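Local structure of transcriptional regulator Tm0710 (Thermotoga maritima, 2A61) at residues Glu72-Thr80 with Phe90-Val100. The protein probably binds DNA through a winged helix-turn-helix domain and regulates transcription, as a member of the MarR family. Residues are numbered along the deposited sequence; the frame is centred on the assembly and turned at random.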
loop_
_atom_site.group_PDB
_atom_site.type_symbol
_atom_site.label_atom_id
_atom_site.label_comp_id
_atom_site.label_asym_id
_atom_site.label_seq_id
_atom_site.Cartn_x
_atom_site.Cartn_y
_atom_site.Cartn_z
ATOM N N GLU A 72 6.890 20.607 -4.811
ATOM C CA GLU A 72 6.950 21.692 -5.820
ATOM C C GLU A 72 8.291 22.437 -5.723
ATOM O O GLU A 72 8.984 22.612 -6.728
ATOM C CB GLU A 72 5.787 22.677 -5.595
ATOM C CG GLU A 72 4.425 22.132 -6.076
ATOM C CD GLU A 72 3.367 23.220 -6.113
ATOM O OE1 GLU A 72 2.890 23.618 -5.021
ATOM O OE2 GLU A 72 3.054 23.714 -7.242
ATOM N N ALA A 73 8.681 22.819 -4.507
ATOM C CA ALA A 73 9.972 23.545 -4.339
ATOM C C ALA A 73 11.153 22.688 -4.802
ATOM O O ALA A 73 12.111 23.214 -5.395
ATOM C CB ALA A 73 10.177 23.984 -2.845
ATOM N N ASP A 74 11.100 21.378 -4.521
ATOM C CA ASP A 74 12.194 20.465 -4.923
ATOM C C ASP A 74 12.125 19.910 -6.356
ATOM O O ASP A 74 12.995 19.146 -6.761
ATOM C CB ASP A 74 12.383 19.329 -3.892
ATOM C CG ASP A 74 12.706 19.847 -2.464
ATOM O OD1 ASP A 74 13.331 20.926 -2.316
ATOM O OD2 ASP A 74 12.323 19.174 -1.489
ATOM N N GLY A 75 11.110 20.317 -7.123
ATOM C CA GLY A 75 11.011 20.000 -8.552
ATOM C C GLY A 75 10.360 18.672 -8.897
ATOM O O GLY A 75 10.553 18.188 -10.014
ATOM N N TYR A 76 9.643 18.056 -7.949
ATOM C CA TYR A 76 8.937 16.754 -8.206
ATOM C C TYR A 76 7.493 16.876 -8.729
ATOM O O TYR A 76 6.992 15.996 -9.475
ATOM C CB TYR A 76 8.959 15.882 -6.931
ATOM C CG TYR A 76 10.356 15.552 -6.482
ATOM C CD1 TYR A 76 11.137 14.652 -7.208
ATOM C CD2 TYR A 76 10.923 16.165 -5.351
ATOM C CE1 TYR A 76 12.423 14.353 -6.826
ATOM C CE2 TYR A 76 12.245 15.864 -4.961
ATOM C CZ TYR A 76 12.969 14.955 -5.707
ATOM O OH TYR A 76 14.264 14.634 -5.394
ATOM N N LEU A 77 6.862 17.986 -8.354
ATOM C CA LEU A 77 5.532 18.367 -8.774
ATOM C C LEU A 77 5.548 19.784 -9.348
ATOM O O LEU A 77 6.401 20.594 -9.019
ATOM C CB LEU A 77 4.569 18.384 -7.574
ATOM C CG LEU A 77 4.142 16.999 -7.071
ATOM C CD1 LEU A 77 3.073 17.118 -6.016
ATOM C CD2 LEU A 77 3.617 16.177 -8.204
ATOM N N THR A 78 4.570 20.071 -10.176
ATOM C CA THR A 78 4.260 21.448 -10.564
ATOM C C THR A 78 2.748 21.588 -10.524
ATOM O O THR A 78 2.056 20.718 -9.941
ATOM C CB THR A 78 4.976 21.873 -11.890
ATOM O OG1 THR A 78 4.814 23.275 -12.091
ATOM C CG2 THR A 78 4.481 21.103 -13.132
ATOM N N ARG A 79 2.230 22.646 -11.141
ATOM C CA ARG A 79 0.864 23.093 -10.975
ATOM C C ARG A 79 0.356 23.539 -12.364
ATOM O O ARG A 79 1.129 24.029 -13.179
ATOM C CB ARG A 79 0.972 24.336 -10.111
ATOM C CG ARG A 79 -0.224 24.772 -9.403
ATOM C CD ARG A 79 0.265 25.860 -8.478
ATOM N NE ARG A 79 0.619 25.317 -7.174
ATOM C CZ ARG A 79 0.070 25.724 -6.038
ATOM N NH1 ARG A 79 -0.827 26.696 -6.041
ATOM N NH2 ARG A 79 0.401 25.144 -4.902
ATOM N N THR A 80 -0.944 23.375 -12.604
ATOM C CA THR A 80 -1.617 23.915 -13.777
ATOM C C THR A 80 -3.069 24.340 -13.419
ATOM O O THR A 80 -3.726 23.717 -12.574
ATOM C CB THR A 80 -1.520 22.921 -14.985
ATOM O OG1 THR A 80 -2.015 23.549 -16.176
ATOM C CG2 THR A 80 -2.282 21.608 -14.690
ATOM N N PHE A 90 -4.599 22.151 -10.478
ATOM C CA PHE A 90 -4.259 20.731 -10.393
ATOM C C PHE A 90 -2.777 20.635 -10.125
ATOM O O PHE A 90 -2.002 21.486 -10.586
ATOM C CB PHE A 90 -4.543 19.963 -11.705
ATOM C CG PHE A 90 -6.028 19.804 -12.037
ATOM C CD1 PHE A 90 -6.728 18.655 -11.665
ATOM C CD2 PHE A 90 -6.697 20.799 -12.751
ATOM C CE1 PHE A 90 -8.104 18.506 -12.004
ATOM C CE2 PHE A 90 -8.055 20.651 -13.084
ATOM C CZ PHE A 90 -8.734 19.504 -12.707
ATOM N N LEU A 91 -2.389 19.607 -9.366
ATOM C CA LEU A 91 -0.981 19.234 -9.243
ATOM C C LEU A 91 -0.626 18.202 -10.286
ATOM O O LEU A 91 -1.358 17.211 -10.468
ATOM C CB LEU A 91 -0.662 18.734 -7.810
ATOM C CG LEU A 91 -0.984 19.976 -6.934
ATOM C CD1 LEU A 91 -1.765 19.706 -5.670
ATOM C CD2 LEU A 91 0.214 20.901 -6.775
ATOM N N VAL A 92 0.471 18.444 -10.984
ATOM C CA VAL A 92 0.934 17.538 -12.032
ATOM C C VAL A 92 2.388 17.142 -11.766
ATOM O O VAL A 92 3.110 17.850 -11.109
ATOM C CB VAL A 92 0.779 18.122 -13.460
ATOM C CG1 VAL A 92 -0.737 18.277 -13.837
ATOM C CG2 VAL A 92 1.393 19.467 -13.579
ATOM N N ILE A 93 2.812 16.009 -12.312
ATOM C CA ILE A 93 4.148 15.496 -12.019
ATOM C C ILE A 93 5.130 16.046 -13.053
ATOM O O ILE A 93 4.759 16.314 -14.203
ATOM C CB ILE A 93 4.138 13.932 -12.001
ATOM C CG1 ILE A 93 5.371 13.328 -11.312
ATOM C CG2 ILE A 93 3.918 13.351 -13.428
ATOM C CD1 ILE A 93 5.210 11.839 -10.863
ATOM N N THR A 94 6.378 16.200 -12.647
ATOM C CA THR A 94 7.449 16.610 -13.547
ATOM C C THR A 94 8.252 15.376 -13.984
ATOM O O THR A 94 8.043 14.288 -13.466
ATOM C CB THR A 94 8.442 17.584 -12.841
ATOM O OG1 THR A 94 9.006 16.938 -11.710
ATOM C CG2 THR A 94 7.752 18.846 -12.351
ATOM N N ARG A 95 9.194 15.572 -14.911
ATOM C CA ARG A 95 10.118 14.535 -15.291
ATOM C C ARG A 95 10.881 13.991 -14.108
ATOM O O ARG A 95 11.084 12.769 -13.982
ATOM C CB ARG A 95 11.167 15.104 -16.237
ATOM C CG ARG A 95 11.444 14.283 -17.463
ATOM C CD ARG A 95 12.019 12.892 -17.237
ATOM N NE ARG A 95 10.970 11.884 -17.412
ATOM C CZ ARG A 95 11.143 10.559 -17.405
ATOM N NH1 ARG A 95 12.364 9.998 -17.254
ATOM N NH2 ARG A 95 10.066 9.788 -17.545
ATOM N N LYS A 96 11.361 14.908 -13.268
ATOM C CA LYS A 96 12.094 14.542 -12.083
ATOM C C LYS A 96 11.246 13.696 -11.138
ATOM O O LYS A 96 11.749 12.749 -10.535
ATOM C CB LYS A 96 12.570 15.785 -11.371
ATOM C CG LYS A 96 13.520 15.488 -10.223
ATOM C CD LYS A 96 13.999 16.781 -9.601
ATOM C CE LYS A 96 14.950 16.533 -8.420
ATOM N NZ LYS A 96 15.149 17.837 -7.769
ATOM N N GLY A 97 9.975 14.068 -10.990
ATOM C CA GLY A 97 9.005 13.267 -10.215
ATOM C C GLY A 97 8.832 11.870 -10.812
ATOM O O GLY A 97 8.776 10.891 -10.066
ATOM N N GLU A 98 8.784 11.773 -12.150
ATOM C CA GLU A 98 8.651 10.478 -12.820
ATOM C C GLU A 98 9.841 9.582 -12.547
ATOM O O GLU A 98 9.657 8.389 -12.328
ATOM C CB GLU A 98 8.482 10.637 -14.330
ATOM C CG GLU A 98 7.122 11.183 -14.721
ATOM C CD GLU A 98 6.933 11.240 -16.241
ATOM O OE1 GLU A 98 7.828 11.743 -16.932
ATOM O OE2 GLU A 98 5.881 10.784 -16.707
ATOM N N GLU A 99 11.039 10.161 -12.556
ATOM C CA GLU A 99 12.272 9.392 -12.353
ATOM C C GLU A 99 12.252 8.689 -10.999
ATOM O O GLU A 99 12.835 7.648 -10.849
ATOM C CB GLU A 99 13.523 10.289 -12.462
ATOM C CG GLU A 99 13.843 10.689 -13.896
ATOM C CD GLU A 99 14.745 11.918 -14.028
ATOM O OE1 GLU A 99 15.138 12.541 -13.004
ATOM O OE2 GLU A 99 15.073 12.253 -15.196
ATOM N N VAL A 100 11.630 9.307 -10.014
ATOM C CA VAL A 100 11.529 8.737 -8.673
ATOM C C VAL A 100 10.695 7.422 -8.799
ATOM O O VAL A 100 11.172 6.369 -8.409
ATOM C CB VAL A 100 10.827 9.691 -7.693
ATOM C CG1 VAL A 100 10.625 8.981 -6.319
ATOM C CG2 VAL A 100 11.593 11.023 -7.524
#
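The ring of Tyr76 takes an off-centre cation-pi contact from Lys96 and an apolar one from Val100. Lys96 NZ stands over one face, 4.6 Å from the ring centroid and 29° off its normal, while Lys96 O and Gly97 CA lie at the edge, near the ring plane. Val100 CG2 approaches obliquely, 3.5 Å from Tyr76 CE1. The fully extended Lys96 chain, with CG trans to its backbone N (chi1 -172°), runs past the ring and delivers NZ to Asp74 O at 2.7 Å, nearly in line with the C=O bond. Helix end and helix start are thus tied together: Gly75, with positive phi, closes helix 61-73 in a Schellman motif, and Thr94 is the N-cap of helix 95-119. Its OG1, set between the backbone N and carbonyl carbon (chi1 59°), donates to Gly75 O at 2.6 Å and accepts from Gly97 N. A valine in place of Thr94 would probably leave Gly97 N without its cap and Gly75 O without this donor, weakening the join between the two helix ends. Beyond it the chains pair as an antiparallel hairpin: Thr78 and Val92 exchange two backbone bonds, as do Thr80 and Phe90. On the face carrying Thr78, Thr80 and Val92, methyls meet closely, Thr78 CG2 lying 3.5 Å from Val92 CG2. On the other, Leu91 CD2 touches the carboxylate of Glu72, which Arg79 grips side-on, NE to OE2 and NH2 to OE1. The hairpin of strands 77-82 and 88-93 is the wing expected of a MarR-family winged helix-turn-helix domain, and the contact joins its base to the end of helix 61-73 and the start of helix 95-119. Leu77 packs against helix 33-45, Leu91 meets Val68 of helix 61-73, and Tyr76 and Val100 both reach Phe29 of helix 26-29.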